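Local coordinates for protein myosin-4 (Saccharomyces cerevisiae, PDB 3MMI) that moves along actin as a type V myosin motor and carries mRNAs such as ASH1 into the yeast bud through SHE3, here represented by its globular tail, at residues A297-Q302 against G341-M346; E245-I250 against A274-Q279; T60-L65 against S75-K80; G36-V41 against L83-I88. All coordinates share one frame; numbering follows the deposited sequence.

Overall arrangement
Two pairs of contacts lie on opposite sides of the centre of this all-helical globular tail. Along the chain, contact 3 comes within the loop that contact 4 closes, and contact 2 and then contact 1 follow much later. Contacts 3 and 4 both use helix 71-91, successive parts of it, with centres about 15 Å apart. Contacts 1 and 2 have centres about 19 Å apart and touch where CD1 of L298 meets CD1 of I277 at 3.8 Å. Between the pairs the centres are about 40 to 51 Å apart, and no atoms touch. The two pairs thus pack different helices at opposite ends of the tail, and 245-250, 274-279 and 297-302 belong to the DIL domain.

Contact 1: residues A297-Q302 against G341-M346; sequences ALNPAQ and GKMEIM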
loop_
_atom_site.group_PDB
_atom_site.type_symbol
_atom_site.label_atom_id
_atom_site.label_comp_id
_atom_site.label_asym_id
_atom_site.label_seq_id
_atom_site.Cartn_x
_atom_site.Cartn_y
_atom_site.Cartn_z
ATOM N N ALA A 297 19.249 0.516 -6.170
ATOM C CA ALA A 297 17.782 0.456 -6.519
ATOM C C ALA A 297 17.283 -1.057 -6.930
ATOM O O ALA A 297 16.167 -1.451 -6.611
ATOM C CB ALA A 297 17.456 1.406 -7.585
ATOM N N LEU A 298 18.130 -1.756 -7.677
ATOM C CA LEU A 298 17.961 -3.161 -8.071
ATOM C C LEU A 298 19.115 -3.954 -7.551
ATOM O O LEU A 298 20.258 -3.440 -7.610
ATOM C CB LEU A 298 17.866 -3.326 -9.590
ATOM C CG LEU A 298 16.515 -2.754 -10.174
ATOM C CD1 LEU A 298 16.552 -2.529 -11.701
ATOM C CD2 LEU A 298 15.217 -3.446 -9.769
ATOM N N ASN A 299 18.900 -5.202 -7.102
ATOM C CA ASN A 299 20.086 -5.952 -6.720
ATOM C C ASN A 299 20.743 -6.549 -7.934
ATOM O O ASN A 299 20.207 -6.539 -9.042
ATOM C CB ASN A 299 19.706 -6.924 -5.515
ATOM C CG ASN A 299 18.739 -7.904 -5.894
ATOM O OD1 ASN A 299 18.790 -8.397 -7.029
ATOM N ND2 ASN A 299 17.913 -8.302 -4.928
ATOM N N PRO A 300 21.891 -7.228 -7.727
ATOM C CA PRO A 300 22.537 -7.898 -8.819
ATOM C C PRO A 300 21.738 -9.029 -9.499
ATOM O O PRO A 300 21.831 -9.115 -10.699
ATOM C CB PRO A 300 23.854 -8.359 -8.203
ATOM C CG PRO A 300 24.098 -7.359 -7.071
ATOM C CD PRO A 300 22.672 -7.332 -6.485
ATOM N N ALA A 301 20.904 -9.783 -8.771
ATOM C CA ALA A 301 20.151 -10.945 -9.360
ATOM C C ALA A 301 19.037 -10.278 -10.205
ATOM O O ALA A 301 18.653 -10.784 -11.242
ATOM C CB ALA A 301 19.579 -11.793 -8.292
ATOM N N GLN A 302 18.458 -9.166 -9.700
ATOM C CA GLN A 302 17.362 -8.430 -10.444
ATOM C C GLN A 302 17.885 -7.897 -11.721
ATOM O O GLN A 302 17.327 -8.048 -12.793
ATOM C CB GLN A 302 16.799 -7.346 -9.568
ATOM C CG GLN A 302 15.888 -7.906 -8.466
ATOM C CD GLN A 302 15.525 -6.872 -7.451
ATOM O OE1 GLN A 302 16.332 -6.017 -7.154
ATOM N NE2 GLN A 302 14.415 -7.064 -6.757
ATOM N N GLY A 341 21.269 -14.051 3.953
ATOM C CA GLY A 341 19.858 -13.926 3.491
ATOM C C GLY A 341 19.789 -14.108 1.992
ATOM O O GLY A 341 20.746 -13.855 1.309
ATOM N N LYS A 342 18.676 -14.664 1.540
ATOM C CA LYS A 342 18.345 -14.762 0.146
ATOM C C LYS A 342 18.242 -13.388 -0.516
ATOM O O LYS A 342 17.630 -12.465 0.010
ATOM C CB LYS A 342 17.043 -15.519 -0.073
ATOM C CG LYS A 342 16.718 -15.696 -1.558
ATOM C CD LYS A 342 15.494 -16.663 -1.838
ATOM C CE LYS A 342 15.025 -16.485 -3.282
ATOM N NZ LYS A 342 13.772 -17.202 -3.727
ATOM N N MET A 343 18.899 -13.280 -1.646
ATOM C CA MET A 343 18.819 -12.112 -2.490
ATOM C C MET A 343 17.610 -12.294 -3.480
ATOM O O MET A 343 17.762 -12.945 -4.521
ATOM C CB MET A 343 20.154 -11.972 -3.235
ATOM C CG MET A 343 20.185 -10.734 -4.235
ATOM S SD MET A 343 21.619 -10.652 -5.331
ATOM C CE MET A 343 22.906 -9.961 -4.146
ATOM N N GLU A 344 16.436 -11.760 -3.076
ATOM C CA GLU A 344 15.169 -11.998 -3.716
ATOM C C GLU A 344 15.167 -11.321 -5.045
ATOM O O GLU A 344 15.604 -10.190 -5.152
ATOM C CB GLU A 344 14.009 -11.412 -2.912
ATOM C CG GLU A 344 14.016 -11.631 -1.391
ATOM C CD GLU A 344 13.590 -13.017 -1.056
ATOM O OE1 GLU A 344 13.223 -13.735 -2.040
ATOM O OE2 GLU A 344 13.630 -13.366 0.178
ATOM N N ILE A 345 14.730 -11.978 -6.091
ATOM C CA ILE A 345 14.485 -11.312 -7.325
ATOM C C ILE A 345 13.070 -10.656 -7.334
ATOM O O ILE A 345 13.005 -9.433 -7.626
ATOM C CB ILE A 345 14.627 -12.208 -8.496
ATOM C CG1 ILE A 345 16.052 -12.712 -8.613
ATOM C CG2 ILE A 345 14.203 -11.595 -9.769
ATOM C CD1 ILE A 345 16.249 -13.708 -9.853
ATOM N N MET A 346 12.006 -11.412 -6.940
ATOM C CA MET A 346 10.667 -10.847 -6.793
ATOM C C MET A 346 10.711 -9.789 -5.725
ATOM O O MET A 346 11.362 -9.944 -4.701
ATOM C CB MET A 346 9.639 -11.981 -6.454
ATOM C CG MET A 346 9.742 -13.099 -7.454
ATOM S SD MET A 346 8.810 -12.642 -8.922
ATOM C CE MET A 346 10.082 -12.246 -9.996
#
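A301 and M343 make the apolar centre, the methyl CB of A301 lying 3.8 Å from SD of M343. A single methyl suits this first turn of helix 300-308, where it fits between that sulfur and CG1 of I345, 3.7 Å from CB of A301. The unbranched M343 can slide past N299 and reach P300: with CG anti to its backbone N (chi1 179°) the chain runs out straight, then bends at the sulfur to set CE 3.5 Å from CD of P300.

Polar groups border this patch. ND2 of N299 donates to the backbone O of E344 at 3.0 Å, and NE2 of Q302 to O of I345 at 2.9 Å. Each acceptor lies close to the plane of its donor amide, although the donors stand tilted from the carbonyl planes. The other ends of both amides form a capping box: OD1 of N299, the N-cap, takes N of Q302 at 2.8 Å and, weakly, N of A301, while OE1 of Q302 accepts from N of N299 at 2.7 Å in the plane of its carbonyl group. Asparagine and glutamine suit these places since each can accept at the helix start and donate outward, tying the irregular 341-346 segment, which follows helix 322-338, to the start of helix 300-308 in the DIL domain.

Helix 322-338 touches P300 through V331 and I332, F228 of helix 209-234 packs on Q302, and L298 turns to helix 269-279.

Contact 2: residues E245-I250 against A274-Q279; sequences EVDRNI and AVKILQ
Helices 240-257 and 269-279 run roughly antiparallel here, their short axes 9.7 Å apart at a crossing angle of -146°, and D247 comes nearest V275 along the backbones. The buried part of the contact is a valine pair. CG1 of V246 meets CG1 of V275 at 3.5 Å, and valine suits both places because two short beta-branched side chains can meet directly between the helices. The other methyl of V275, CG2, lies 3.9 Å from OD1 of D247, where the apolar patch gives way to a polar one.

This is helix-to-helix packing within the DIL region of the globular tail. I306 of helix 300-308 covers A274 and L278 on helix 269-279, while L175 touches V246.

At the polar edge, OD2 of D247 accepts from NE2 of Q279 at 3.0 Å with an almost straight N-H...O angle of 179°. The donor comes from above the carboxylate plane, and the amide and carboxylate planes stand 81° apart. NE2 also donates to O of V275 in its own helix at 2.9 Å, a second bond that fixes the turn of the amide; the extended glutamine chain sets NE2 between that carbonyl and the aspartate. A water donates to both OD2 of D247 and OE1 of Q279, bridging the two side chains. NZ of K276 approaches the same OD2 at 3.9 Å, a long salt bridge. OD1 of D247 lies close to the carboxylate of E251; the lysine may offset part of this negative charge, though only weakly at its distance.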
loop_
_atom_site.group_PDB
_atom_site.type_symbol
_atom_site.label_atom_id
_atom_site.label_comp_id
_atom_site.label_asym_id
_atom_site.label_seq_id
_atom_site.Cartn_x
_atom_site.Cartn_y
_atom_site.Cartn_z
ATOM N N GLU A 245 8.893 1.577 -25.172
ATOM C CA GLU A 245 7.434 1.510 -25.189
ATOM C C GLU A 245 6.771 1.368 -23.792
ATOM O O GLU A 245 5.770 2.052 -23.540
ATOM C CB GLU A 245 6.965 0.385 -26.109
ATOM C CG GLU A 245 7.431 0.594 -27.576
ATOM C CD GLU A 245 6.865 1.933 -28.230
ATOM O OE1 GLU A 245 5.748 2.354 -28.018
ATOM O OE2 GLU A 245 7.561 2.664 -28.939
ATOM N N VAL A 246 7.325 0.544 -22.896
ATOM C CA VAL A 246 6.850 0.471 -21.507
ATOM C C VAL A 246 7.038 1.807 -20.835
ATOM O O VAL A 246 6.242 2.191 -19.991
ATOM C CB VAL A 246 7.635 -0.651 -20.738
ATOM C CG1 VAL A 246 7.242 -0.699 -19.206
ATOM C CG2 VAL A 246 7.450 -2.036 -21.565
ATOM N N ASP A 247 8.141 2.474 -21.129
ATOM C CA ASP A 247 8.430 3.782 -20.543
ATOM C C ASP A 247 7.316 4.797 -20.804
ATOM O O ASP A 247 6.804 5.404 -19.876
ATOM C CB ASP A 247 9.711 4.419 -21.147
ATOM C CG ASP A 247 10.672 4.931 -20.096
ATOM O OD1 ASP A 247 10.321 4.953 -18.898
ATOM O OD2 ASP A 247 11.860 5.165 -20.405
ATOM N N ARG A 248 6.896 4.863 -22.063
ATOM C CA ARG A 248 5.745 5.653 -22.461
ATOM C C ARG A 248 4.452 5.203 -21.776
ATOM O O ARG A 248 3.627 6.045 -21.421
ATOM C CB ARG A 248 5.572 5.613 -23.982
ATOM C CG ARG A 248 6.870 5.764 -24.758
ATOM N N ASN A 249 4.252 3.896 -21.590
ATOM C CA ASN A 249 2.980 3.469 -21.000
ATOM C C ASN A 249 3.001 3.919 -19.588
ATOM O O ASN A 249 1.926 4.322 -19.022
ATOM C CB ASN A 249 2.736 1.953 -21.105
ATOM C CG ASN A 249 2.511 1.511 -22.531
ATOM O OD1 ASN A 249 2.686 0.320 -22.902
ATOM N ND2 ASN A 249 2.010 2.392 -23.321
ATOM N N ILE A 250 4.186 3.862 -18.978
ATOM C CA ILE A 250 4.289 4.217 -17.571
ATOM C C ILE A 250 3.960 5.715 -17.401
ATOM O O ILE A 250 3.205 6.166 -16.545
ATOM C CB ILE A 250 5.712 3.858 -16.979
ATOM C CG1 ILE A 250 5.826 2.318 -16.737
ATOM C CG2 ILE A 250 5.941 4.586 -15.691
ATOM C CD1 ILE A 250 7.170 1.931 -16.302
ATOM N N ALA A 274 14.297 -0.770 -14.385
ATOM C CA ALA A 274 14.388 -2.077 -15.167
ATOM C C ALA A 274 14.225 -1.675 -16.624
ATOM O O ALA A 274 14.954 -2.092 -17.488
ATOM C CB ALA A 274 13.225 -3.005 -14.746
ATOM N N VAL A 275 13.229 -0.827 -16.919
ATOM C CA VAL A 275 13.079 -0.532 -18.332
ATOM C C VAL A 275 14.114 0.500 -18.805
ATOM O O VAL A 275 14.481 0.529 -20.007
ATOM C CB VAL A 275 11.614 -0.107 -18.740
ATOM C CG1 VAL A 275 10.597 -1.229 -18.329
ATOM C CG2 VAL A 275 11.229 1.247 -18.154
ATOM N N LYS A 276 14.706 1.273 -17.919
ATOM C CA LYS A 276 15.795 2.112 -18.350
ATOM C C LYS A 276 17.025 1.283 -18.647
ATOM O O LYS A 276 17.707 1.533 -19.580
ATOM C CB LYS A 276 16.098 3.276 -17.391
ATOM C CG LYS A 276 15.081 4.407 -17.433
ATOM C CD LYS A 276 15.422 5.535 -16.499
ATOM C CE LYS A 276 14.541 6.757 -16.689
ATOM N NZ LYS A 276 14.292 7.119 -18.072
ATOM N N ILE A 277 17.254 0.258 -17.851
ATOM C CA ILE A 277 18.374 -0.622 -18.115
ATOM C C ILE A 277 18.292 -1.169 -19.535
ATOM O O ILE A 277 19.286 -1.337 -20.203
ATOM C CB ILE A 277 18.417 -1.754 -17.025
ATOM C CG1 ILE A 277 19.151 -1.168 -15.820
ATOM C CG2 ILE A 277 19.120 -2.948 -17.558
ATOM C CD1 ILE A 277 18.840 -1.797 -14.621
ATOM N N LEU A 278 17.080 -1.456 -19.981
ATOM C CA LEU A 278 16.873 -2.085 -21.233
ATOM C C LEU A 278 17.257 -1.157 -22.399
ATOM O O LEU A 278 17.581 -1.602 -23.547
ATOM C CB LEU A 278 15.405 -2.499 -21.351
ATOM C CG LEU A 278 15.038 -3.812 -20.649
ATOM C CD1 LEU A 278 13.490 -3.972 -20.664
ATOM C CD2 LEU A 278 15.786 -5.043 -21.230
ATOM N N GLN A 279 17.187 0.151 -22.141
ATOM C CA GLN A 279 17.594 1.095 -23.139
ATOM C C GLN A 279 19.085 1.517 -23.083
ATOM O O GLN A 279 19.532 2.116 -24.015
ATOM C CB GLN A 279 16.679 2.320 -23.110
ATOM C CG GLN A 279 15.201 1.990 -23.175
ATOM C CD GLN A 279 14.331 3.112 -22.623
ATOM O OE1 GLN A 279 14.104 4.048 -23.350
ATOM N NE2 GLN A 279 13.774 3.011 -21.382
HETATM O O HOH W 1 12.797 6.419 -22.839
#

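Contact 3: residues T60-L65 against S75-K80; sequences TVVSSL and SKFISK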
loop_
_atom_site.group_PDB
_atom_site.type_symbol
_atom_site.label_atom_id
_atom_site.label_comp_id
_atom_site.label_asym_id
_atom_site.label_seq_id
_atom_site.Cartn_x
_atom_site.Cartn_y
_atom_site.Cartn_z
ATOM N N THR A 60 -16.893 7.846 21.754
ATOM C CA THR A 60 -17.746 8.189 22.896
ATOM C C THR A 60 -17.534 7.228 24.042
ATOM O O THR A 60 -17.395 7.666 25.132
ATOM C CB THR A 60 -19.258 8.236 22.536
ATOM O OG1 THR A 60 -19.518 9.335 21.649
ATOM C CG2 THR A 60 -20.089 8.408 23.782
ATOM N N VAL A 61 -17.483 5.929 23.783
ATOM C CA VAL A 61 -17.362 4.972 24.873
ATOM C C VAL A 61 -15.963 5.136 25.480
ATOM O O VAL A 61 -15.821 5.288 26.707
ATOM C CB VAL A 61 -17.564 3.525 24.418
ATOM C CG1 VAL A 61 -17.270 2.577 25.524
ATOM C CG2 VAL A 61 -18.957 3.302 23.908
ATOM N N VAL A 62 -14.927 5.097 24.623
ATOM C CA VAL A 62 -13.547 5.263 25.134
ATOM C C VAL A 62 -13.356 6.520 25.938
ATOM O O VAL A 62 -12.780 6.460 27.046
ATOM C CB VAL A 62 -12.464 5.306 24.016
ATOM C CG1 VAL A 62 -11.133 5.633 24.584
ATOM C CG2 VAL A 62 -12.445 4.005 23.230
ATOM N N SER A 63 -13.767 7.665 25.389
ATOM C CA SER A 63 -13.656 8.847 26.254
ATOM C C SER A 63 -14.473 8.881 27.556
ATOM O O SER A 63 -13.966 9.427 28.523
ATOM C CB SER A 63 -13.706 10.179 25.536
ATOM O OG SER A 63 -14.991 10.636 25.470
ATOM N N SER A 64 -15.656 8.260 27.614
ATOM C CA SER A 64 -16.374 8.161 28.921
ATOM C C SER A 64 -15.506 7.367 29.878
ATOM O O SER A 64 -15.124 7.852 30.925
ATOM C CB SER A 64 -17.776 7.517 28.776
ATOM O OG SER A 64 -18.421 7.421 30.041
ATOM N N LEU A 65 -15.144 6.164 29.472
ATOM C CA LEU A 65 -14.312 5.282 30.273
ATOM C C LEU A 65 -13.035 5.938 30.774
ATOM O O LEU A 65 -12.645 5.728 31.901
ATOM C CB LEU A 65 -13.975 4.025 29.500
ATOM C CG LEU A 65 -15.091 3.022 29.263
ATOM C CD1 LEU A 65 -14.664 2.042 28.177
ATOM C CD2 LEU A 65 -15.400 2.214 30.551
ATOM N N SER A 75 -8.930 -0.273 27.491
ATOM C CA SER A 75 -8.076 -1.141 26.772
ATOM C C SER A 75 -8.807 -2.392 26.253
ATOM O O SER A 75 -8.662 -2.751 25.058
ATOM C CB SER A 75 -6.875 -1.464 27.651
ATOM O OG SER A 75 -6.424 -2.826 27.516
ATOM N N LYS A 76 -9.630 -3.038 27.108
ATOM C CA LYS A 76 -10.288 -4.295 26.687
ATOM C C LYS A 76 -11.336 -3.991 25.621
ATOM O O LYS A 76 -11.558 -4.751 24.674
ATOM C CB LYS A 76 -10.889 -5.079 27.899
ATOM N N PHE A 77 -12.045 -2.910 25.827
ATOM C CA PHE A 77 -13.145 -2.548 24.945
ATOM C C PHE A 77 -12.523 -2.232 23.554
ATOM O O PHE A 77 -12.983 -2.711 22.506
ATOM C CB PHE A 77 -13.856 -1.304 25.515
ATOM C CG PHE A 77 -14.717 -0.586 24.514
ATOM C CD1 PHE A 77 -15.948 -1.129 24.091
ATOM C CD2 PHE A 77 -14.293 0.625 23.954
ATOM C CE1 PHE A 77 -16.753 -0.483 23.133
ATOM C CE2 PHE A 77 -15.077 1.292 22.977
ATOM C CZ PHE A 77 -16.302 0.734 22.560
ATOM N N ILE A 78 -11.470 -1.416 23.569
ATOM C CA ILE A 78 -10.778 -1.033 22.342
ATOM C C ILE A 78 -10.201 -2.265 21.652
ATOM O O ILE A 78 -10.303 -2.399 20.435
ATOM C CB ILE A 78 -9.640 0.019 22.605
ATOM C CG1 ILE A 78 -10.157 1.460 22.484
ATOM C CG2 ILE A 78 -8.618 -0.095 21.556
ATOM C CD1 ILE A 78 -10.700 1.755 21.049
ATOM N N SER A 79 -9.626 -3.197 22.432
ATOM C CA SER A 79 -9.144 -4.477 21.824
ATOM C C SER A 79 -10.207 -5.219 21.075
ATOM O O SER A 79 -9.985 -5.530 19.888
ATOM C CB SER A 79 -8.452 -5.403 22.829
ATOM O OG SER A 79 -7.343 -4.697 23.393
ATOM N N LYS A 80 -11.362 -5.472 21.719
ATOM C CA LYS A 80 -12.424 -6.215 21.053
ATOM C C LYS A 80 -12.867 -5.461 19.787
ATOM O O LYS A 80 -13.022 -6.069 18.726
ATOM C CB LYS A 80 -13.647 -6.520 21.994
#
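F77 reaches from helix 71-91 into V61, V62 and L65 of helix 53-67. Its CB is 4.4 Å from CD1 of L65, at the limit of contact. A chi1 of 162° swings the ring away from its own backbone N and across toward the other helix. CD2 of F77 then passes CG1 of V61 at 3.9 Å. Further out, CE2 and CZ lie under V61, CZ coming within 3.6 Å of CB of V61.

The main feature is a CH-pi contact: CG1 of V61 stands 3.6 Å from the ring centroid, 15° off the ring normal and displaced toward the rim. CG2 of V62 instead meets the ring at its edge, near the ring plane, 3.8 Å from CE2 of F77. One valine thus covers a face and the next borders the side, so the flat ring is held from two directions. Phenylalanine suits the place because its broad face and long reach span helices whose short axes are 10.2 Å apart.

Beside it, CG2 of V62 also packs on I78, 3.5 Å from CG1 and nearly as close to CD1; the two side chains cross at about a right angle. Branched aliphatic groups serve well here, since a single methyl of V62 can touch both the ring edge and the isoleucine.

The two helices are successive and run antiparallel, at 166°, as a helical hairpin. Helix 26-37 lies against it, with Y29 on V61 and L65 and with T30 and V33 on F77, while F114 of helix 111-119 touches V62 and L23 of helix 19-24 touches L65.

Contact 4: residues G36-V41 against L83-I88; sequences GYLKKV and LTVESI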
loop_
_atom_site.group_PDB
_atom_site.type_symbol
_atom_site.label_atom_id
_atom_site.label_comp_id
_atom_site.label_asym_id
_atom_site.label_seq_id
_atom_site.Cartn_x
_atom_site.Cartn_y
_atom_site.Cartn_z
ATOM N N GLY A 36 -23.921 -5.815 17.881
ATOM C CA GLY A 36 -25.159 -5.141 17.611
ATOM C C GLY A 36 -24.999 -3.988 16.671
ATOM O O GLY A 36 -25.941 -3.612 15.974
ATOM N N TYR A 37 -23.812 -3.385 16.651
ATOM C CA TYR A 37 -23.669 -2.188 15.842
ATOM C C TYR A 37 -22.699 -2.188 14.670
ATOM O O TYR A 37 -22.983 -1.510 13.630
ATOM C CB TYR A 37 -23.254 -0.977 16.684
ATOM C CG TYR A 37 -22.945 0.257 15.846
ATOM C CD1 TYR A 37 -23.952 0.891 15.086
ATOM C CD2 TYR A 37 -21.654 0.776 15.789
ATOM C CE1 TYR A 37 -23.670 2.013 14.313
ATOM C CE2 TYR A 37 -21.369 1.891 15.025
ATOM C CZ TYR A 37 -22.369 2.500 14.287
ATOM O OH TYR A 37 -22.063 3.607 13.541
ATOM N N LEU A 38 -21.548 -2.843 14.838
ATOM C CA LEU A 38 -20.488 -2.738 13.851
ATOM C C LEU A 38 -20.526 -3.899 12.884
ATOM O O LEU A 38 -20.346 -3.678 11.675
ATOM C CB LEU A 38 -19.082 -2.660 14.497
ATOM C CG LEU A 38 -18.505 -1.366 15.200
ATOM C CD1 LEU A 38 -17.308 -1.646 16.220
ATOM C CD2 LEU A 38 -18.352 -0.208 14.259
ATOM N N LYS A 39 -20.734 -5.132 13.409
ATOM C CA LYS A 39 -20.797 -6.338 12.563
ATOM C C LYS A 39 -22.004 -6.189 11.649
ATOM O O LYS A 39 -22.191 -6.978 10.711
ATOM C CB LYS A 39 -20.959 -7.611 13.408
ATOM C CG LYS A 39 -19.616 -8.255 13.952
ATOM C CD LYS A 39 -19.997 -9.781 14.220
ATOM C CE LYS A 39 -18.893 -10.559 15.063
ATOM N NZ LYS A 39 -17.479 -10.382 14.580
ATOM N N LYS A 40 -22.844 -5.203 11.939
ATOM C CA LYS A 40 -24.080 -5.032 11.192
ATOM C C LYS A 40 -24.197 -3.640 10.590
ATOM O O LYS A 40 -25.299 -3.184 10.283
ATOM N N VAL A 41 -23.067 -2.964 10.416
ATOM C CA VAL A 41 -23.105 -1.639 9.820
ATOM C C VAL A 41 -23.004 -1.725 8.328
ATOM O O VAL A 41 -22.023 -1.243 7.804
ATOM C CB VAL A 41 -21.915 -0.712 10.281
ATOM C CG1 VAL A 41 -21.737 0.462 9.311
ATOM C CG2 VAL A 41 -22.165 -0.144 11.647
ATOM N N LEU A 83 -10.249 -5.877 16.945
ATOM C CA LEU A 83 -10.326 -7.250 16.470
ATOM C C LEU A 83 -11.592 -7.455 15.649
ATOM O O LEU A 83 -11.596 -8.215 14.680
ATOM C CB LEU A 83 -10.296 -8.228 17.646
ATOM C CG LEU A 83 -9.237 -9.329 17.587
ATOM N N THR A 84 -12.668 -6.773 16.035
ATOM C CA THR A 84 -13.897 -6.874 15.307
ATOM C C THR A 84 -13.848 -6.163 13.975
ATOM O O THR A 84 -14.211 -6.753 12.950
ATOM C CB THR A 84 -15.054 -6.314 16.124
ATOM O OG1 THR A 84 -15.215 -7.123 17.310
ATOM C CG2 THR A 84 -16.359 -6.319 15.292
ATOM N N VAL A 85 -13.449 -4.879 13.982
ATOM C CA VAL A 85 -13.285 -4.127 12.714
ATOM C C VAL A 85 -12.294 -4.863 11.774
ATOM O O VAL A 85 -12.557 -4.983 10.577
ATOM C CB VAL A 85 -12.898 -2.596 12.861
ATOM C CG1 VAL A 85 -12.826 -1.958 11.514
ATOM C CG2 VAL A 85 -13.886 -1.798 13.648
ATOM N N GLU A 86 -11.189 -5.369 12.321
ATOM C CA GLU A 86 -10.276 -6.180 11.517
ATOM C C GLU A 86 -10.949 -7.352 10.742
ATOM O O GLU A 86 -10.752 -7.516 9.532
ATOM C CB GLU A 86 -9.110 -6.706 12.372
ATOM C CG GLU A 86 -8.087 -7.622 11.610
ATOM C CD GLU A 86 -6.805 -7.904 12.481
ATOM O OE1 GLU A 86 -5.742 -8.212 11.904
ATOM O OE2 GLU A 86 -6.824 -7.807 13.754
ATOM N N SER A 87 -11.760 -8.157 11.426
ATOM C CA SER A 87 -12.395 -9.298 10.764
ATOM C C SER A 87 -13.535 -8.867 9.849
ATOM O O SER A 87 -13.706 -9.435 8.769
ATOM C CB SER A 87 -12.863 -10.355 11.774
ATOM O OG SER A 87 -13.970 -9.885 12.497
ATOM N N ILE A 88 -14.283 -7.840 10.225
ATOM C CA ILE A 88 -15.195 -7.284 9.262
ATOM C C ILE A 88 -14.469 -6.977 7.935
ATOM O O ILE A 88 -14.888 -7.474 6.898
ATOM C CB ILE A 88 -15.847 -6.022 9.756
ATOM C CG1 ILE A 88 -16.602 -6.306 11.051
ATOM C CG2 ILE A 88 -16.802 -5.487 8.727
ATOM C CD1 ILE A 88 -17.467 -5.126 11.548
#
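I88 and V85 present the apolar surface of helix 71-91 to L38, in the turn that follows helix 26-37. CD1 of I88 sits mainly on the carbonyl of L38, 3.2 Å from its O. The same methyl is 4.2 Å from CB of L38 and 3.7 Å from CA of K39, the extended isoleucine chain carrying it to the turn. The leucine also meets V85, CD1 of L38 standing 4.3 Å from CG2 of V85. Leucine and isoleucine suit the place because each has a methyl at the end of a chain long enough to cross to the other segment. The aliphatic part of K39 adds to this layer: its CG is 4.0 Å from CG2 of T84, and the two side chains cross at about a right angle.

The piece of chain that CD1 of I88 rests on is a type I beta turn, L38 to V41, by which the chain leaves helix 26-37. V41 N donates to L38 O at 3.1 Å across it. W104 of helix 97-108 packs on both L38 and I88, and P54 of helix 53-67 touches L38 as well.

Polar links between the two segments are slight. NZ of K39 comes no nearer than 4.1 Å to OG of S87, while that hydroxyl donates to O of T84, 3.2 Å away in its own helix, as a serine on a helix can. OG1 of T84 bonds to K80 O and to OG1 of T34, the latter on helix 26-37, and its methyl CG2 is the part turned to K39.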